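Side-chain contacts in DUF5636 domain-containing protein (Legionella pneumophila subsp. pneumophila str. Philadelphia 1, PDB 4RD8), which is of unknown function but folds as a single chain of helices and loops without strands, of the DUF5636 family: residues A[132-137]-A[182-187]; A[136-141]-A[146-151]; A[140-145]-A[152-157]. The protein carries 3 engineered substitutions. One frame throughout, in Å; residues are numbered along the deposited sequence.

Contact 1 (A[132-137]-A[182-187])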
loop_
_atom_site.group_PDB
_atom_site.type_symbol
_atom_site.label_atom_id
_atom_site.label_comp_id
_atom_site.label_asym_id
_atom_site.label_seq_id
_atom_site.Cartn_x
_atom_site.Cartn_y
_atom_site.Cartn_z
ATOM N N ALA A 132 -3.505 -1.468 -0.654
ATOM C CA ALA A 132 -3.191 -2.431 0.397
ATOM C C ALA A 132 -1.868 -3.120 0.101
ATOM O O ALA A 132 -1.047 -3.318 1.000
ATOM C CB ALA A 132 -4.313 -3.463 0.536
ATOM N N ILE A 133 -1.664 -3.482 -1.163
ATOM C CA ILE A 133 -0.411 -4.110 -1.579
ATOM C C ILE A 133 0.797 -3.170 -1.446
ATOM O O ILE A 133 1.862 -3.603 -0.994
ATOM C CB ILE A 133 -0.511 -4.713 -3.000
ATOM C CG1 ILE A 133 -1.483 -5.897 -2.986
ATOM C CG2 ILE A 133 0.848 -5.182 -3.479
ATOM C CD1 ILE A 133 -1.802 -6.456 -4.360
ATOM N N GLN A 134 0.642 -1.898 -1.821
ATOM C CA GLN A 134 1.717 -0.918 -1.616
ATOM C C GLN A 134 2.168 -0.917 -0.168
ATOM O O GLN A 134 3.367 -0.983 0.118
ATOM C CB GLN A 134 1.272 0.495 -2.010
ATOM C CG GLN A 134 1.260 0.729 -3.509
ATOM C CD GLN A 134 0.435 1.946 -3.884
ATOM O OE1 GLN A 134 -0.613 2.201 -3.282
ATOM N NE2 GLN A 134 0.902 2.703 -4.870
ATOM N N TRP A 135 1.201 -0.855 0.739
ATOM C CA TRP A 135 1.521 -0.872 2.157
ATOM C C TRP A 135 2.172 -2.177 2.599
ATOM O O TRP A 135 3.130 -2.154 3.370
ATOM C CB TRP A 135 0.310 -0.438 3.013
ATOM C CG TRP A 135 0.215 1.048 2.928
ATOM C CD1 TRP A 135 -0.584 1.778 2.099
ATOM C CD2 TRP A 135 1.048 1.988 3.626
ATOM N NE1 TRP A 135 -0.327 3.124 2.269
ATOM C CE2 TRP A 135 0.672 3.275 3.190
ATOM C CE3 TRP A 135 2.063 1.861 4.579
ATOM C CZ2 TRP A 135 1.273 4.436 3.696
ATOM C CZ3 TRP A 135 2.659 3.014 5.076
ATOM C CH2 TRP A 135 2.262 4.287 4.628
ATOM N N CYS A 136 1.696 -3.312 2.090
ATOM C CA CYS A 136 2.366 -4.573 2.399
ATOM C C CYS A 136 3.825 -4.561 1.939
ATOM O O CYS A 136 4.677 -5.100 2.620
ATOM C CB CYS A 136 1.640 -5.782 1.791
ATOM S SG CYS A 136 0.042 -6.110 2.545
ATOM N N LEU A 137 4.107 -3.965 0.780
ATOM C CA LEU A 137 5.488 -3.924 0.283
ATOM C C LEU A 137 6.372 -3.078 1.214
ATOM O O LEU A 137 7.497 -3.467 1.548
ATOM C CB LEU A 137 5.535 -3.386 -1.155
ATOM C CG LEU A 137 4.802 -4.249 -2.195
ATOM C CD1 LEU A 137 4.779 -3.536 -3.544
ATOM C CD2 LEU A 137 5.459 -5.631 -2.337
ATOM N N VAL A 182 1.420 11.832 -3.366
ATOM C CA VAL A 182 2.848 11.847 -3.706
ATOM C C VAL A 182 3.512 10.504 -3.429
ATOM O O VAL A 182 4.456 10.092 -4.138
ATOM C CB VAL A 182 3.584 12.990 -2.962
ATOM C CG1 VAL A 182 5.081 12.873 -3.119
ATOM C CG2 VAL A 182 3.118 14.335 -3.495
ATOM N N LEU A 183 3.008 9.804 -2.417
ATOM C CA LEU A 183 3.590 8.529 -2.020
ATOM C C LEU A 183 3.027 7.341 -2.785
ATOM O O LEU A 183 3.788 6.529 -3.302
ATOM C CB LEU A 183 3.409 8.289 -0.520
ATOM C CG LEU A 183 4.207 9.255 0.357
ATOM C CD1 LEU A 183 4.123 8.815 1.809
ATOM C CD2 LEU A 183 5.659 9.351 -0.113
ATOM N N ILE A 184 1.703 7.244 -2.865
ATOM C CA ILE A 184 1.084 6.008 -3.329
ATOM C C ILE A 184 -0.063 6.208 -4.302
ATOM O O ILE A 184 -0.745 5.252 -4.655
ATOM C CB ILE A 184 0.573 5.158 -2.139
ATOM C CG1 ILE A 184 -0.469 5.956 -1.341
ATOM C CG2 ILE A 184 1.746 4.675 -1.263
ATOM C CD1 ILE A 184 -1.156 5.175 -0.258
ATOM N N ASP A 185 -0.305 7.445 -4.731
ATOM C CA ASP A 185 -1.385 7.683 -5.692
ATOM C C ASP A 185 -0.936 8.667 -6.781
ATOM O O ASP A 185 -1.719 9.500 -7.244
ATOM C CB ASP A 185 -2.642 8.191 -4.967
ATOM C CG ASP A 185 -3.916 7.525 -5.447
ATOM O OD1 ASP A 185 -3.848 6.655 -6.334
ATOM O OD2 ASP A 185 -5.000 7.864 -4.919
ATOM N N LYS A 186 0.331 8.546 -7.185
ATOM C CA LYS A 186 0.944 9.490 -8.133
ATOM C C LYS A 186 0.777 9.006 -9.566
ATOM O O LYS A 186 1.724 8.524 -10.193
ATOM C CB LYS A 186 2.435 9.692 -7.822
ATOM C CG LYS A 186 3.030 10.995 -8.361
ATOM C CD LYS A 186 2.335 12.215 -7.734
ATOM C CE LYS A 186 2.954 13.533 -8.198
ATOM N NZ LYS A 186 2.632 13.873 -9.612
ATOM N N LEU A 187 -0.440 9.146 -10.082
ATOM C CA LEU A 187 -0.766 8.695 -11.425
ATOM C C LEU A 187 0.154 9.341 -12.448
ATOM O O LEU A 187 0.461 10.533 -12.352
ATOM C CB LEU A 187 -2.216 9.029 -11.759
ATOM C CG LEU A 187 -3.248 8.291 -10.916
ATOM C CD1 LEU A 187 -4.653 8.553 -11.449
ATOM C CD2 LEU A 187 -2.946 6.813 -10.933
#
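Gln134 and Trp135, neighbours on helix 130-144, meet Ile184 of helix 179-184, in the buried centre of an all-helical fold. This is one helix side set against the C-terminal part of another helix, and one residue of 182-187 takes nearly the whole load. The tight half is polar. Gln134 runs out extended beyond CG and lays its amide against the Ile184 backbone: NE2 donates to Ile184 O at 3.0 Å, with an N-H...O angle of 150°. The acceptor lies close to the plane of the amide, whereas the donor arrives well off the C=O axis and tilted 32° out of the carbonyl plane. The same amide presses its other end on the side chain, OE1 standing 3.4 Å from Ile184 CB. Both polar atoms of this buried group have further partners, OE1 with His131 ND1 and NE2 with Ser192 O, which together fix which way round the amide sits.

Beside it the contact is a single methyl against the indole edge. Ile184 holds CG1 between its backbone N and carbonyl carbon (chi1 60°), and the chain continues extended to CD1, which ends at the pyrrole edge of the Trp135 indole, near the ring plane. Tyr162 meets that indole edge-to-face from another part of the chain. Beyond Ile184 the second segment turns outward: Lys186, the centre of an inverse gamma turn, is partly exposed, and Leu187 reaches the surface. Asp185 stays buried but looks to other partners, pairing with Arg122 and Trp180. The last atom of the Ile184 chain, CD1, lies 3.4 Å from Trp135 NE1 and 4.2 Å from Trp135 CD1.

Contact 2 (A[136-141]-A[146-151])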
loop_
_atom_site.group_PDB
_atom_site.type_symbol
_atom_site.label_atom_id
_atom_site.label_comp_id
_atom_site.label_asym_id
_atom_site.label_seq_id
_atom_site.Cartn_x
_atom_site.Cartn_y
_atom_site.Cartn_z
ATOM N N CYS A 136 1.696 -3.312 2.090
ATOM C CA CYS A 136 2.366 -4.573 2.399
ATOM C C CYS A 136 3.825 -4.561 1.939
ATOM O O CYS A 136 4.677 -5.100 2.620
ATOM C CB CYS A 136 1.640 -5.782 1.791
ATOM S SG CYS A 136 0.042 -6.110 2.545
ATOM N N LEU A 137 4.107 -3.965 0.780
ATOM C CA LEU A 137 5.488 -3.924 0.283
ATOM C C LEU A 137 6.372 -3.078 1.214
ATOM O O LEU A 137 7.497 -3.467 1.548
ATOM C CB LEU A 137 5.535 -3.386 -1.155
ATOM C CG LEU A 137 4.802 -4.249 -2.195
ATOM C CD1 LEU A 137 4.779 -3.536 -3.544
ATOM C CD2 LEU A 137 5.459 -5.631 -2.337
ATOM N N ILE A 138 5.853 -1.926 1.618
ATOM C CA ILE A 138 6.514 -1.055 2.588
ATOM C C ILE A 138 6.788 -1.779 3.907
ATOM O O ILE A 138 7.905 -1.718 4.434
ATOM C CB ILE A 138 5.665 0.193 2.845
ATOM C CG1 ILE A 138 5.759 1.119 1.640
ATOM C CG2 ILE A 138 6.126 0.942 4.097
ATOM C CD1 ILE A 138 4.556 2.031 1.528
ATOM N N ILE A 139 5.779 -2.472 4.427
ATOM C CA ILE A 139 5.925 -3.213 5.681
ATOM C C ILE A 139 6.927 -4.355 5.552
ATOM O O ILE A 139 7.790 -4.509 6.404
ATOM C CB ILE A 139 4.569 -3.749 6.181
ATOM C CG1 ILE A 139 3.636 -2.574 6.468
ATOM C CG2 ILE A 139 4.747 -4.638 7.421
ATOM C CD1 ILE A 139 2.140 -2.926 6.350
ATOM N N LEU A 140 6.813 -5.160 4.496
ATOM C CA LEU A 140 7.788 -6.226 4.251
ATOM C C LEU A 140 9.211 -5.692 4.085
ATOM O O LEU A 140 10.162 -6.311 4.553
ATOM C CB LEU A 140 7.393 -7.064 3.028
ATOM C CG LEU A 140 6.105 -7.888 3.171
ATOM C CD1 LEU A 140 5.705 -8.472 1.815
ATOM C CD2 LEU A 140 6.286 -9.013 4.176
ATOM N N LYS A 141 9.363 -4.545 3.426
ATOM C CA LYS A 141 10.694 -3.956 3.288
ATOM C C LYS A 141 11.271 -3.639 4.670
ATOM O O LYS A 141 12.414 -3.989 4.961
ATOM C CB LYS A 141 10.646 -2.692 2.421
ATOM C CG LYS A 141 11.991 -1.989 2.244
ATOM C CD LYS A 141 13.028 -2.879 1.603
ATOM C CE LYS A 141 14.276 -2.073 1.253
ATOM N NZ LYS A 141 15.277 -2.893 0.530
ATOM N N SER A 146 15.497 -2.854 8.685
ATOM C CA SER A 146 14.963 -1.894 9.654
ATOM C C SER A 146 15.340 -0.450 9.334
ATOM O O SER A 146 14.575 0.470 9.625
ATOM C CB SER A 146 15.422 -2.236 11.070
ATOM O OG SER A 146 16.832 -2.214 11.165
ATOM N N SER A 147 16.517 -0.263 8.741
ATOM C CA SER A 147 17.013 1.074 8.405
ATOM C C SER A 147 16.131 1.803 7.400
ATOM O O SER A 147 16.167 3.026 7.313
ATOM C CB SER A 147 18.458 1.009 7.898
ATOM O OG SER A 147 18.539 0.421 6.611
ATOM N N PHE A 148 15.354 1.042 6.642
ATOM C CA PHE A 148 14.425 1.616 5.678
ATOM C C PHE A 148 13.506 2.638 6.337
ATOM O O PHE A 148 13.322 3.741 5.824
ATOM C CB PHE A 148 13.610 0.504 5.021
ATOM C CG PHE A 148 12.427 0.991 4.231
ATOM C CD1 PHE A 148 12.577 1.972 3.261
ATOM C CD2 PHE A 148 11.170 0.447 4.436
ATOM C CE1 PHE A 148 11.497 2.410 2.529
ATOM C CE2 PHE A 148 10.075 0.877 3.698
ATOM C CZ PHE A 148 10.242 1.863 2.741
ATOM N N LEU A 149 12.931 2.276 7.479
ATOM C CA LEU A 149 12.058 3.211 8.191
ATOM C C LEU A 149 12.707 3.684 9.488
ATOM O O LEU A 149 12.028 3.869 10.503
ATOM C CB LEU A 149 10.665 2.622 8.430
ATOM C CG LEU A 149 9.880 2.289 7.154
ATOM C CD1 LEU A 149 8.452 1.803 7.461
ATOM C CD2 LEU A 149 9.851 3.512 6.215
ATOM N N GLU A 150 14.024 3.873 9.431
ATOM C CA GLU A 150 14.777 4.502 10.512
ATOM C C GLU A 150 14.586 3.754 11.833
ATOM O O GLU A 150 14.607 4.351 12.911
ATOM C CB GLU A 150 14.389 5.977 10.650
ATOM C CG GLU A 150 14.373 6.723 9.308
ATOM C CD GLU A 150 15.750 6.856 8.690
ATOM O OE1 GLU A 150 16.723 7.113 9.435
ATOM O OE2 GLU A 150 15.863 6.710 7.455
ATOM N N ASN A 151 14.406 2.439 11.720
ATOM C CA ASN A 151 14.292 1.547 12.874
ATOM C C ASN A 151 13.102 1.830 13.787
ATOM O O ASN A 151 13.164 1.555 14.994
ATOM C CB ASN A 151 15.590 1.533 13.687
ATOM C CG ASN A 151 15.767 0.246 14.461
ATOM O OD1 ASN A 151 15.187 -0.783 14.109
ATOM N ND2 ASN A 151 16.555 0.296 15.523
#
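The Phe148 ring is sandwiched: Lys141 CG covers one face, and CD2 of its own neighbour Leu149 covers the opposite one, 3.6 Å above the plane. At the ring edge, near its plane, stands Ile138 O, 3.5 Å from Phe148 CE2. After helix 130-144 the chain folds back, so that 146-148, helical in phi and psi but without the regular bonds, packs on the helix's last turns. Lys141 makes a CH-pi contact, its CG sitting 3.7 Å from the ring centroid and 24° off the normal, displaced toward the rim. With CG anti to the backbone N (chi1 179°) the lysine lies over the ring by its first methylenes, and the bend at the next bond leads the ammonium end away.

Ile138 works with its CG2 branch, which meets Phe148 CE2 at 4.0 Å roughly at right angles and also touches Leu149. The surroundings complete the buried patch: Tyr37, from helix 25-38, meets the Phe148 ring with planes inclined, and Ile34 of the same helix packs on Ile138. All the contacts between the two segments are made by carbon, save the carbonyl at the ring edge. At the far end of the patch Ile138 CG2 reaches Leu149 CD1 at 4.2 Å.

Contact 3 (A[140-145]-A[152-157]). Unlike the reference sequence in segment 140-145: Arg142 (reference Gln).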
loop_
_atom_site.group_PDB
_atom_site.type_symbol
_atom_site.label_atom_id
_atom_site.label_comp_id
_atom_site.label_asym_id
_atom_site.label_seq_id
_atom_site.Cartn_x
_atom_site.Cartn_y
_atom_site.Cartn_z
ATOM N N LEU A 140 6.813 -5.160 4.496
ATOM C CA LEU A 140 7.788 -6.226 4.251
ATOM C C LEU A 140 9.211 -5.692 4.085
ATOM O O LEU A 140 10.162 -6.311 4.553
ATOM C CB LEU A 140 7.393 -7.064 3.028
ATOM C CG LEU A 140 6.105 -7.888 3.171
ATOM C CD1 LEU A 140 5.705 -8.472 1.815
ATOM C CD2 LEU A 140 6.286 -9.013 4.176
ATOM N N LYS A 141 9.363 -4.545 3.426
ATOM C CA LYS A 141 10.694 -3.956 3.288
ATOM C C LYS A 141 11.271 -3.639 4.670
ATOM O O LYS A 141 12.414 -3.989 4.961
ATOM C CB LYS A 141 10.646 -2.692 2.421
ATOM C CG LYS A 141 11.991 -1.989 2.244
ATOM C CD LYS A 141 13.028 -2.879 1.603
ATOM C CE LYS A 141 14.276 -2.073 1.253
ATOM N NZ LYS A 141 15.277 -2.893 0.530
ATOM N N ARG A 142 10.470 -3.009 5.526
ATOM C CA ARG A 142 10.948 -2.642 6.868
ATOM C C ARG A 142 11.295 -3.873 7.708
ATOM O O ARG A 142 12.270 -3.858 8.472
ATOM C CB ARG A 142 9.926 -1.739 7.580
ATOM C CG ARG A 142 10.399 -1.212 8.939
ATOM C CD ARG A 142 10.021 -2.177 10.041
ATOM N NE ARG A 142 10.675 -1.900 11.321
ATOM C CZ ARG A 142 11.685 -2.597 11.829
ATOM N NH1 ARG A 142 12.215 -3.619 11.160
ATOM N NH2 ARG A 142 12.178 -2.263 13.016
ATOM N N LYS A 143 10.513 -4.939 7.570
ATOM C CA LYS A 143 10.820 -6.179 8.282
ATOM C C LYS A 143 12.144 -6.766 7.815
ATOM O O LYS A 143 12.888 -7.356 8.604
ATOM C CB LYS A 143 9.683 -7.200 8.134
ATOM C CG LYS A 143 8.366 -6.758 8.769
ATOM C CD LYS A 143 7.292 -7.825 8.601
ATOM C CE LYS A 143 7.625 -9.073 9.406
ATOM N NZ LYS A 143 6.791 -10.244 8.995
ATOM N N LYS A 144 12.454 -6.590 6.533
ATOM C CA LYS A 144 13.714 -7.095 5.990
ATOM C C LYS A 144 14.863 -6.183 6.412
ATOM O O LYS A 144 15.913 -6.646 6.848
ATOM C CB LYS A 144 13.652 -7.172 4.456
ATOM C CG LYS A 144 14.891 -7.764 3.786
ATOM C CD LYS A 144 14.855 -9.288 3.778
ATOM C CE LYS A 144 16.112 -9.875 3.132
ATOM N N ASP A 145 14.634 -4.879 6.307
ATOM C CA ASP A 145 15.679 -3.886 6.489
ATOM C C ASP A 145 15.160 -2.785 7.399
ATOM O O ASP A 145 14.450 -1.891 6.944
ATOM C CB ASP A 145 16.045 -3.303 5.125
ATOM C CG ASP A 145 17.078 -2.197 5.211
ATOM O OD1 ASP A 145 17.728 -2.052 6.267
ATOM O OD2 ASP A 145 17.246 -1.469 4.208
ATOM N N ILE A 152 12.026 2.383 13.232
ATOM C CA ILE A 152 10.781 2.475 13.990
ATOM C C ILE A 152 10.267 1.044 14.171
ATOM O O ILE A 152 10.566 0.172 13.349
ATOM C CB ILE A 152 9.700 3.368 13.319
ATOM C CG1 ILE A 152 9.207 2.770 12.001
ATOM C CG2 ILE A 152 10.226 4.780 13.106
ATOM C CD1 ILE A 152 7.947 3.455 11.469
ATOM N N PRO A 153 9.532 0.787 15.260
ATOM C CA PRO A 153 8.946 -0.550 15.406
ATOM C C PRO A 153 7.946 -0.825 14.291
ATOM O O PRO A 153 7.219 0.085 13.872
ATOM C CB PRO A 153 8.205 -0.459 16.743
ATOM C CG PRO A 153 8.974 0.575 17.519
ATOM C CD PRO A 153 9.368 1.602 16.480
ATOM N N THR A 154 7.904 -2.064 13.815
ATOM C CA THR A 154 7.018 -2.404 12.709
ATOM C C THR A 154 5.566 -2.089 13.075
ATOM O O THR A 154 4.808 -1.574 12.257
ATOM C CB THR A 154 7.175 -3.888 12.321
ATOM O OG1 THR A 154 8.513 -4.108 11.847
ATOM C CG2 THR A 154 6.176 -4.273 11.233
ATOM N N SER A 155 5.212 -2.346 14.330
ATOM C CA SER A 155 3.842 -2.155 14.800
ATOM C C SER A 155 3.439 -0.679 14.869
ATOM O O SER A 155 2.271 -0.368 15.110
ATOM C CB SER A 155 3.660 -2.801 16.173
ATOM O OG SER A 155 4.435 -2.134 17.153
ATOM N N GLU A 156 4.399 0.226 14.666
ATOM C CA GLU A 156 4.100 1.666 14.713
ATOM C C GLU A 156 4.046 2.329 13.341
ATOM O O GLU A 156 3.906 3.543 13.248
ATOM C CB GLU A 156 5.082 2.404 15.641
ATOM C CG GLU A 156 4.976 1.921 17.090
ATOM C CD GLU A 156 5.910 2.640 18.045
ATOM O OE1 GLU A 156 6.666 3.534 17.604
ATOM O OE2 GLU A 156 5.895 2.309 19.251
ATOM N N ILE A 157 4.144 1.530 12.285
ATOM C CA ILE A 157 4.110 2.068 10.925
ATOM C C ILE A 157 2.778 2.773 10.665
ATOM O O ILE A 157 2.743 3.862 10.085
ATOM C CB ILE A 157 4.344 0.953 9.880
ATOM C CG1 ILE A 157 5.825 0.572 9.848
ATOM C CG2 ILE A 157 3.924 1.413 8.486
ATOM C CD1 ILE A 157 6.107 -0.702 9.058
#
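A helix-loop-helix connection is fastened here, where Arg142 on the last turns of helix 130-144 grips Ile152 in the loop running back toward helix 157-162. Arg142 differs from the reference sequence, so the grip belongs to the deposited protein. The guanidinium takes hold side-on, with two nitrogens on one oxygen: NE and NH2 each donate to Ile152 O at 2.9 Å. That carbonyl oxygen lies almost in the guanidinium plane. NE approaches nearly head-on to the C=O bond, at 168°, while NH2 comes in more obliquely and tilted from the carbonyl plane. Arg142 has CG opposite its backbone N (chi1 -175°), then bends sharply at chi2, which swings the flat head across to the loop.

Thr154 covers one face of that head. Its OG1 is 3.0 Å from Arg142 CD and 3.1 Å from Arg142 NE, but the angle at NE is too poor for a hydrogen bond. The contact over the face, together with the paired bonds in the plane, would limit how the head can turn. On the solvent side Lys143 lays CG against Thr154, 4.1 Å from CG2, while its NZ makes a long, weak ion pair with Glu85. On the inner side Ile157 CD1 approaches Arg142 CB at 4.2 Å.

Glu156 occupies the N-cap position of helix 157-162 and forms a salt bridge with Arg160 on it. Thr154 and Ile157 both rest on Ile139, Ile157 also on Trp135, and Ile152 on Arg160 and Ile161, so the loop lies between the two helices it joins.

How the contacts relate
All three contacts use helix 130-144, taken at successive levels from the middle of the chain outward. Contact 1 is the deepest, its centre about 4 Å from the chain's centre, and joins the helix to a segment distant in sequence, with an amide-to-carbonyl bond beside an indole. Contacts 2 and 3, their centres about 4 Å apart, both hold the loop that follows the helix: contact 2 with buried carbon and a ring, contact 3 with a charged group at the partly exposed edge. Leu149 CD1 packs on Arg142 CB and Ile157 CG1, linking those two, while Trp135 CZ3 meets Ile157 CG2 at 4.0 Å and ties contact 1 to contact 3.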